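Long-range contacts in isatin hydrolase (Ralstonia solanacearum, PDB 5NMP), which hydrolyses isatin, opening its five-membered ring to isatinate, and carries a bound manganese ion: residues A[78-83]-A[226-231]; A[243-248]-A[256-261]; A[150-155]-A[173-178]. All blocks are in the same frame, centred on the assembly; numbering follows the deposited sequence.

Contact 1 (A[78-83]-A[226-231]); sequences GTHFDA and GLQCLK. With MN (manganese (II) ion), chain K.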
loop_
_atom_site.group_PDB
_atom_site.type_symbol
_atom_site.label_atom_id
_atom_site.label_comp_id
_atom_site.label_asym_id
_atom_site.label_seq_id
_atom_site.Cartn_x
_atom_site.Cartn_y
_atom_site.Cartn_z
ATOM N N GLY A 78 4.969 -7.359 -10.461
ATOM C CA GLY A 78 5.963 -7.165 -9.418
ATOM C C GLY A 78 5.551 -7.710 -8.065
ATOM O O GLY A 78 4.839 -8.711 -7.974
ATOM N N THR A 79 6.012 -7.054 -7.007
ATOM C CA THR A 79 5.573 -7.393 -5.660
ATOM C C THR A 79 4.079 -7.134 -5.542
ATOM O O THR A 79 3.652 -5.982 -5.461
ATOM C CB THR A 79 6.317 -6.571 -4.595
ATOM O OG1 THR A 79 7.728 -6.710 -4.777
ATOM C CG2 THR A 79 5.945 -7.038 -3.201
ATOM N N HIS A 80 3.281 -8.197 -5.546
ATOM C CA HIS A 80 1.835 -8.017 -5.518
ATOM C C HIS A 80 1.097 -8.999 -4.612
ATOM O O HIS A 80 1.683 -9.925 -4.051
ATOM C CB HIS A 80 1.269 -8.100 -6.936
ATOM C CG HIS A 80 1.298 -9.473 -7.527
ATOM N ND1 HIS A 80 2.304 -9.901 -8.366
ATOM C CD2 HIS A 80 0.430 -10.508 -7.424
ATOM C CE1 HIS A 80 2.061 -11.143 -8.746
ATOM N NE2 HIS A 80 0.929 -11.534 -8.187
ATOM N N PHE A 81 -0.209 -8.770 -4.498
ATOM C CA PHE A 81 -1.093 -9.459 -3.569
ATOM C C PHE A 81 -2.125 -10.265 -4.353
ATOM O O PHE A 81 -2.708 -9.757 -5.307
ATOM C CB PHE A 81 -1.767 -8.419 -2.658
ATOM C CG PHE A 81 -2.793 -8.981 -1.703
ATOM C CD1 PHE A 81 -2.452 -9.268 -0.391
ATOM C CD2 PHE A 81 -4.108 -9.168 -2.103
ATOM C CE1 PHE A 81 -3.393 -9.762 0.495
ATOM C CE2 PHE A 81 -5.054 -9.664 -1.220
ATOM C CZ PHE A 81 -4.695 -9.961 0.079
ATOM N N ASP A 82 -2.344 -11.519 -3.964
ATOM C CA ASP A 82 -3.357 -12.354 -4.615
ATOM C C ASP A 82 -4.616 -12.459 -3.759
ATOM O O ASP A 82 -4.577 -12.991 -2.650
ATOM C CB ASP A 82 -2.813 -13.760 -4.900
ATOM C CG ASP A 82 -1.757 -13.778 -5.998
ATOM O OD1 ASP A 82 -1.909 -13.055 -7.007
ATOM O OD2 ASP A 82 -0.769 -14.528 -5.854
ATOM N N ALA A 83 -5.732 -11.954 -4.276
ATOM C CA ALA A 83 -7.022 -12.075 -3.597
ATOM C C ALA A 83 -7.714 -13.379 -4.010
ATOM O O ALA A 83 -7.446 -13.904 -5.088
ATOM C CB ALA A 83 -7.904 -10.864 -3.910
ATOM N N GLY A 226 -2.293 -14.561 -1.060
ATOM C CA GLY A 226 -0.932 -14.816 -1.501
ATOM C C GLY A 226 -0.100 -13.561 -1.707
ATOM O O GLY A 226 -0.631 -12.487 -2.001
ATOM N N LEU A 227 1.213 -13.697 -1.539
ATOM C CA LEU A 227 2.155 -12.618 -1.816
ATOM C C LEU A 227 3.251 -13.117 -2.747
ATOM O O LEU A 227 3.730 -14.242 -2.607
ATOM C CB LEU A 227 2.762 -12.074 -0.523
ATOM C CG LEU A 227 1.856 -11.185 0.331
ATOM C CD1 LEU A 227 2.524 -10.841 1.650
ATOM C CD2 LEU A 227 1.484 -9.918 -0.427
ATOM N N GLN A 228 3.645 -12.282 -3.704
ATOM C CA GLN A 228 4.637 -12.683 -4.693
ATOM C C GLN A 228 5.720 -11.626 -4.887
ATOM O O GLN A 228 5.497 -10.441 -4.633
ATOM C CB GLN A 228 3.952 -12.992 -6.025
ATOM C CG GLN A 228 2.932 -14.122 -5.928
ATOM C CD GLN A 228 2.248 -14.422 -7.245
ATOM O OE1 GLN A 228 2.706 -14.005 -8.308
ATOM N NE2 GLN A 228 1.140 -15.152 -7.182
ATOM N N CYS A 229 6.894 -12.077 -5.329
ATOM C CA CYS A 229 8.036 -11.210 -5.614
ATOM C C CYS A 229 8.486 -10.413 -4.396
ATOM O O CYS A 229 8.751 -9.213 -4.485
ATOM C CB CYS A 229 7.712 -10.261 -6.768
ATOM S SG CYS A 229 7.481 -11.098 -8.349
ATOM N N LEU A 230 8.579 -11.092 -3.259
ATOM C CA LEU A 230 9.088 -10.476 -2.043
ATOM C C LEU A 230 10.611 -10.499 -2.030
ATOM O O LEU A 230 11.233 -11.357 -2.658
ATOM C CB LEU A 230 8.544 -11.193 -0.806
ATOM C CG LEU A 230 7.037 -11.147 -0.550
ATOM C CD1 LEU A 230 6.685 -12.023 0.635
ATOM C CD2 LEU A 230 6.562 -9.719 -0.314
ATOM N N LYS A 231 11.209 -9.554 -1.312
ATOM C CA LYS A 231 12.654 -9.533 -1.130
ATOM C C LYS A 231 13.004 -9.202 0.315
ATOM O O LYS A 231 12.125 -8.872 1.112
ATOM C CB LYS A 231 13.306 -8.526 -2.078
ATOM C CG LYS A 231 12.838 -7.098 -1.871
ATOM C CD LYS A 231 13.586 -6.135 -2.773
ATOM C CE LYS A 231 15.048 -6.021 -2.375
ATOM N NZ LYS A 231 15.751 -4.984 -3.184
HETATM MN MN MN K . -0.531 -13.106 -8.667
#
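The manganese site is built on one face of a pair of antiparallel strands, where His-80 and Asp-82 bind the metal and Gln-228 lies across from both. His-80 NE2 and Asp-82 OD1 each reach the manganese at 2.2 Å, and His-76, just ahead in the chain, is another ligand. The imidazole is steadied from its other nitrogen: His-80 ND1 donates to Gly-78 O at 2.8 Å, the oxygen lying 25° out of the ring plane. Having CG between its backbone N and carbonyl carbon (chi1 71°), His-80 turns one face of its ring to the Gln-228 side chain, whose CB lies 4.1 Å from the ring centroid. The extended Gln-228 side chain then passes Asp-82 at about a right angle, its amide plane turned 67° from the carboxylate. Gln-228 is itself a manganese-binding residue of this protein, although it makes no metal bond in this chain.

Strands 80-82 and 225-228 are neighbours in the central mixed sheet of this cyclase-family fold. Asp-82 N to Gly-226 O, 2.8 Å and nearly straight, fastens the pair beside the metal. On the opposite face Phe-81 CD1 packs on Leu-227 CD2 at 4.0 Å, obliquely. Just ahead of His-80, Thr-79 OG1 donates to Cys-229 O at 2.7 Å; the same hydroxyl oxygen is also hydrogen-bonded to Gln-30 N. Helix 214-221 touches the metal side through His-216, which meets both Asp-82 and Gln-228.

Contact 2 (A[243-248]-A[256-261]); sequences ILAAPL and SPLRVL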
loop_
_atom_site.group_PDB
_atom_site.type_symbol
_atom_site.label_atom_id
_atom_site.label_comp_id
_atom_site.label_asym_id
_atom_site.label_seq_id
_atom_site.Cartn_x
_atom_site.Cartn_y
_atom_site.Cartn_z
ATOM N N ILE A 243 3.531 -8.035 9.460
ATOM C CA ILE A 243 3.481 -7.609 8.067
ATOM C C ILE A 243 2.391 -6.584 7.771
ATOM O O ILE A 243 1.228 -6.769 8.128
ATOM C CB ILE A 243 3.280 -8.809 7.131
ATOM C CG1 ILE A 243 4.366 -9.859 7.373
ATOM C CG2 ILE A 243 3.281 -8.359 5.676
ATOM C CD1 ILE A 243 5.772 -9.337 7.215
ATOM N N LEU A 244 2.784 -5.497 7.114
ATOM C CA LEU A 244 1.831 -4.537 6.576
ATOM C C LEU A 244 1.684 -4.778 5.078
ATOM O O LEU A 244 2.591 -4.479 4.302
ATOM C CB LEU A 244 2.283 -3.098 6.846
ATOM C CG LEU A 244 2.720 -2.757 8.274
ATOM C CD1 LEU A 244 3.143 -1.300 8.374
ATOM C CD2 LEU A 244 1.621 -3.068 9.281
ATOM N N ALA A 245 0.548 -5.336 4.671
ATOM C CA ALA A 245 0.320 -5.642 3.263
ATOM C C ALA A 245 -1.083 -5.246 2.829
ATOM O O ALA A 245 -1.992 -6.074 2.800
ATOM C CB ALA A 245 0.559 -7.122 2.996
ATOM N N ALA A 246 -1.250 -3.974 2.484
ATOM C CA ALA A 246 -2.541 -3.460 2.047
ATOM C C ALA A 246 -2.543 -3.174 0.546
ATOM O O ALA A 246 -1.772 -2.341 0.063
ATOM C CB ALA A 246 -2.901 -2.208 2.828
ATOM N N PRO A 247 -3.413 -3.871 -0.198
ATOM C CA PRO A 247 -3.517 -3.732 -1.654
ATOM C C PRO A 247 -4.348 -2.522 -2.070
ATOM O O PRO A 247 -5.168 -2.046 -1.284
ATOM C CB PRO A 247 -4.205 -5.030 -2.073
ATOM C CG PRO A 247 -5.084 -5.361 -0.904
ATOM C CD PRO A 247 -4.341 -4.890 0.327
ATOM N N LEU A 248 -4.135 -2.036 -3.289
ATOM C CA LEU A 248 -4.922 -0.928 -3.819
ATOM C C LEU A 248 -6.405 -1.283 -3.840
ATOM O O LEU A 248 -6.773 -2.430 -4.095
ATOM C CB LEU A 248 -4.459 -0.559 -5.228
ATOM C CG LEU A 248 -2.981 -0.236 -5.419
ATOM C CD1 LEU A 248 -2.696 0.021 -6.885
ATOM C CD2 LEU A 248 -2.583 0.963 -4.575
ATOM N N SER A 256 -3.424 -6.768 -6.548
ATOM C CA SER A 256 -2.766 -5.523 -6.936
ATOM C C SER A 256 -1.320 -5.509 -6.478
ATOM O O SER A 256 -0.964 -6.184 -5.514
ATOM C CB SER A 256 -3.499 -4.302 -6.361
ATOM O OG SER A 256 -3.072 -4.012 -5.041
ATOM N N PRO A 257 -0.474 -4.747 -7.181
ATOM C CA PRO A 257 0.850 -4.477 -6.621
ATOM C C PRO A 257 0.692 -3.679 -5.335
ATOM O O PRO A 257 -0.296 -2.962 -5.185
ATOM C CB PRO A 257 1.548 -3.666 -7.717
ATOM C CG PRO A 257 0.447 -3.144 -8.574
ATOM C CD PRO A 257 -0.647 -4.157 -8.518
ATOM N N LEU A 258 1.634 -3.819 -4.412
ATOM C CA LEU A 258 1.529 -3.133 -3.135
ATOM C C LEU A 258 2.889 -2.965 -2.482
ATOM O O LEU A 258 3.867 -3.593 -2.879
ATOM C CB LEU A 258 0.587 -3.886 -2.190
ATOM C CG LEU A 258 1.112 -5.120 -1.444
ATOM C CD1 LEU A 258 0.083 -5.607 -0.433
ATOM C CD2 LEU A 258 1.485 -6.240 -2.401
ATOM N N ARG A 259 2.941 -2.106 -1.474
ATOM C CA ARG A 259 4.153 -1.897 -0.702
ATOM C C ARG A 259 4.123 -2.778 0.541
ATOM O O ARG A 259 3.459 -2.453 1.523
ATOM C CB ARG A 259 4.293 -0.424 -0.311
ATOM C CG ARG A 259 5.689 -0.020 0.127
ATOM C CD ARG A 259 6.681 -0.209 -1.001
ATOM N NE ARG A 259 8.019 0.236 -0.636
ATOM C CZ ARG A 259 8.518 1.428 -0.946
ATOM N NH1 ARG A 259 7.784 2.298 -1.629
ATOM N NH2 ARG A 259 9.751 1.750 -0.577
ATOM N N VAL A 260 4.835 -3.898 0.492
ATOM C CA VAL A 260 4.879 -4.819 1.623
ATOM C C VAL A 260 5.958 -4.413 2.621
ATOM O O VAL A 260 7.130 -4.288 2.263
ATOM C CB VAL A 260 5.138 -6.267 1.169
ATOM C CG1 VAL A 260 5.129 -7.204 2.367
ATOM C CG2 VAL A 260 4.101 -6.697 0.145
ATOM N N LEU A 261 5.556 -4.214 3.871
ATOM C CA LEU A 261 6.484 -3.822 4.925
ATOM C C LEU A 261 6.461 -4.813 6.082
ATOM O O LEU A 261 5.435 -5.429 6.365
ATOM C CB LEU A 261 6.155 -2.421 5.445
ATOM C CG LEU A 261 6.181 -1.266 4.445
ATOM C CD1 LEU A 261 5.838 0.038 5.146
ATOM C CD2 LEU A 261 7.536 -1.174 3.759
HETATM O O HOH W 1 0.828 -2.239 2.461
#
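Leu-244 and Leu-261 project from the same face of the sheet and meet through their CB atoms, 4.2 Å apart, as an antiparallel hydrogen-bonded pair. Their backbones are joined both ways, Leu-244 N to Leu-261 O at 2.8 Å and Leu-261 N to Leu-244 O at 3.0 Å. Next to them, Ile-243 CG2 and Val-260 CG1 meet obliquely at 4.0 Å.

Beyond the Leu-244/Leu-261 pair a water joins the backbones, accepting from Ala-246 N and donating to Arg-259 O. Leu-258 then turns in: its CG lies between the backbone N and the carbonyl carbon (chi1 80°), bringing CD1 against Ala-245 CB at 3.8 Å and over the 245-246 peptide. At the far end a side chain replaces the backbone partner. Ser-256 OG accepts from Leu-248 N at 2.8 Å and donates to Pro-257 O at 3.0 Å, meeting that carbonyl from above its plane, while Leu-248 CB and CG lie beside the same hydroxyl.

Arg-259 leads away to a salt bridge with Asp-27 and to Pro-247 O of the second subunit, placing the contact at the dimer interface. Within the chain, strand 107-114 flanks Ile-243 and Leu-244, and strand 80-82 lies beside 255-257, with Phe-81 touching both Pro-247 and Leu-258.

Contact 3 (A[150-155]-A[173-178]); sequences FRTDWS and HTPGPT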
loop_
_atom_site.group_PDB
_atom_site.type_symbol
_atom_site.label_atom_id
_atom_site.label_comp_id
_atom_site.label_asym_id
_atom_site.label_seq_id
_atom_site.Cartn_x
_atom_site.Cartn_y
_atom_site.Cartn_z
ATOM N N PHE A 150 7.952 -17.959 2.417
ATOM C CA PHE A 150 8.872 -18.954 1.879
ATOM C C PHE A 150 10.145 -18.290 1.353
ATOM O O PHE A 150 10.175 -17.807 0.221
ATOM C CB PHE A 150 8.172 -19.742 0.764
ATOM C CG PHE A 150 8.929 -20.950 0.286
ATOM C CD1 PHE A 150 9.883 -21.561 1.085
ATOM C CD2 PHE A 150 8.679 -21.478 -0.973
ATOM C CE1 PHE A 150 10.573 -22.676 0.636
ATOM C CE2 PHE A 150 9.366 -22.590 -1.430
ATOM C CZ PHE A 150 10.315 -23.192 -0.623
ATOM N N ARG A 151 11.194 -18.265 2.171
ATOM C CA ARG A 151 12.463 -17.666 1.758
ATOM C C ARG A 151 13.296 -18.614 0.901
ATOM O O ARG A 151 13.614 -19.728 1.321
ATOM C CB ARG A 151 13.287 -17.235 2.968
ATOM C CG ARG A 151 14.634 -16.673 2.568
ATOM C CD ARG A 151 15.574 -16.494 3.737
ATOM N NE ARG A 151 16.911 -16.156 3.260
ATOM C CZ ARG A 151 18.015 -16.243 3.991
ATOM N NH1 ARG A 151 17.951 -16.660 5.250
ATOM N NH2 ARG A 151 19.186 -15.917 3.460
ATOM N N THR A 152 13.664 -18.158 -0.293
ATOM C CA THR A 152 14.413 -18.979 -1.237
ATOM C C THR A 152 15.611 -18.246 -1.837
ATOM O O THR A 152 16.365 -18.827 -2.616
ATOM C CB THR A 152 13.514 -19.448 -2.391
ATOM O OG1 THR A 152 12.928 -18.304 -3.025
ATOM C CG2 THR A 152 12.410 -20.364 -1.880
ATOM N N ASP A 153 15.771 -16.974 -1.476
ATOM C CA ASP A 153 16.791 -16.091 -2.058
ATOM C C ASP A 153 16.629 -15.935 -3.572
ATOM O O ASP A 153 17.556 -15.518 -4.266
ATOM C CB ASP A 153 18.205 -16.593 -1.734
ATOM C CG ASP A 153 18.694 -16.127 -0.373
ATOM O OD1 ASP A 153 17.875 -15.600 0.411
ATOM O OD2 ASP A 153 19.899 -16.294 -0.084
ATOM N N TRP A 154 15.441 -16.252 -4.073
ATOM C CA TRP A 154 15.148 -16.156 -5.499
ATOM C C TRP A 154 15.133 -14.706 -5.978
ATOM O O TRP A 154 15.346 -14.430 -7.159
ATOM C CB TRP A 154 13.804 -16.820 -5.807
ATOM C CG TRP A 154 13.621 -17.173 -7.244
ATOM C CD1 TRP A 154 13.065 -16.393 -8.217
ATOM C CD2 TRP A 154 13.990 -18.402 -7.876
ATOM N NE1 TRP A 154 13.068 -17.063 -9.419
ATOM C CE2 TRP A 154 13.630 -18.300 -9.235
ATOM C CE3 TRP A 154 14.591 -19.581 -7.424
ATOM C CZ2 TRP A 154 13.852 -19.332 -10.148
ATOM C CZ3 TRP A 154 14.810 -20.605 -8.331
ATOM C CH2 TRP A 154 14.440 -20.474 -9.677
ATOM N N SER A 155 14.884 -13.785 -5.053
ATOM C CA SER A 155 14.816 -12.361 -5.366
ATOM C C SER A 155 16.131 -11.805 -5.913
ATOM O O SER A 155 16.152 -10.735 -6.520
ATOM C CB SER A 155 14.404 -11.569 -4.122
ATOM O OG SER A 155 15.293 -11.820 -3.047
ATOM N N HIS A 173 10.694 -23.566 -14.097
ATOM C CA HIS A 173 11.276 -24.410 -13.063
ATOM C C HIS A 173 11.611 -23.600 -11.815
ATOM O O HIS A 173 12.715 -23.081 -11.671
ATOM C CB HIS A 173 12.518 -25.123 -13.598
ATOM C CG HIS A 173 12.206 -26.193 -14.597
ATOM N ND1 HIS A 173 12.126 -27.528 -14.260
ATOM C CD2 HIS A 173 11.934 -26.124 -15.922
ATOM C CE1 HIS A 173 11.828 -28.235 -15.335
ATOM N NE2 HIS A 173 11.706 -27.407 -16.357
ATOM N N THR A 174 10.638 -23.498 -10.916
ATOM C CA THR A 174 10.782 -22.729 -9.686
ATOM C C THR A 174 10.305 -23.559 -8.491
ATOM O O THR A 174 9.470 -24.452 -8.649
ATOM C CB THR A 174 9.992 -21.406 -9.762
ATOM O OG1 THR A 174 8.616 -21.683 -10.040
ATOM C CG2 THR A 174 10.544 -20.514 -10.863
ATOM N N PRO A 175 10.843 -23.282 -7.291
ATOM C CA PRO A 175 10.462 -24.067 -6.111
ATOM C C PRO A 175 9.046 -23.759 -5.626
ATOM O O PRO A 175 8.459 -22.762 -6.043
ATOM C CB PRO A 175 11.504 -23.655 -5.067
ATOM C CG PRO A 175 11.936 -22.300 -5.485
ATOM C CD PRO A 175 11.902 -22.305 -6.983
ATOM N N GLY A 176 8.510 -24.610 -4.756
ATOM C CA GLY A 176 7.154 -24.444 -4.259
ATOM C C GLY A 176 6.715 -25.572 -3.341
ATOM O O GLY A 176 7.443 -26.548 -3.163
ATOM N N PRO A 177 5.518 -25.445 -2.749
ATOM C CA PRO A 177 5.011 -26.446 -1.805
ATOM C C PRO A 177 4.316 -27.619 -2.488
ATOM O O PRO A 177 3.749 -27.461 -3.568
ATOM C CB PRO A 177 4.013 -25.648 -0.967
ATOM C CG PRO A 177 3.473 -24.633 -1.927
ATOM C CD PRO A 177 4.615 -24.283 -2.858
ATOM N N THR A 178 4.367 -28.787 -1.858
ATOM C CA THR A 178 3.586 -29.928 -2.316
ATOM C C THR A 178 2.125 -29.710 -1.956
ATOM O O THR A 178 1.807 -28.840 -1.144
ATOM C CB THR A 178 4.064 -31.247 -1.688
ATOM O OG1 THR A 178 3.685 -31.282 -0.305
ATOM C CG2 THR A 178 5.572 -31.384 -1.814
#
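Pro-175 rests against Trp-154 and Thr-152, and the chain on either side of it carries the rest of the contact. The indole of Trp-154 swings away from the backbone N (chi1 -161°) and reaches segment 173-178 with its six-membered ring leading. Pro-175 CD lies 3.6 Å from Trp-154 CZ3 and 4.1 Å from the centroid of that ring, 30° off the normal, an off-centre CH-pi contact. Thr-174 comes to the same ring by its methyl, Thr-174 CG2 meeting Trp-154 CZ2 at 3.6 Å, and the two side chains cross at about a right angle. His-173 O approaches CH2 obliquely. The indole is also tied down at its polar end, where NE1 is hydrogen-bonded to Phe-164 O, and Arg-157 makes a cation-pi contact with it.

Thr-152 points its two branches to different tasks. With OG1 between the backbone N and the carbonyl carbon (chi1 56°), the hydroxyl takes a weak bond from Trp-154 N, and Thr-152 CG2 is directed to Pro-175 CG at 4.1 Å. The same methyl covers the centre of one face of the Phe-150 ring, 3.6 Å above its plane. That ring turns its edge to Gly-176, Phe-150 CE2 standing 4.0 Å from Gly-176 N, which lies near the ring plane.

Val-119 of helix 116-119 touches Thr-152, Trp-154 and Pro-175, adding to this buried apolar cluster. The arrangement packs the C-terminal end of the parallel strand 147-151, and the turn into the 3-10 segment after it, against the connection that enters helix 179-187 through the N-cap Thr-178, part of the beta-alpha-beta crossover to strand 193-195.

How the contacts relate
From the N terminus, the chain first lays down segment 78-83, which meets 226-231 only 143 residues later; contact 1 thus closes the longest of the three loops. Contact 3 is nested inside it, joining the end of strand 147-151 to the approach to helix 179-187. Contact 2 follows in series after contact 1, a short closure between strand 239-244 and the chain running from 255-257 toward 261-264. Contacts 1 and 2 touch directly: Phe-81 N lies 2.9 Å from Ser-256 O, where strands 80-82 and 255-257 adjoin. All three reach the central mixed sheet, and contacts 1 and 3 meet at Leu-230 and Ser-155, while contacts 2 and 3 remain apart.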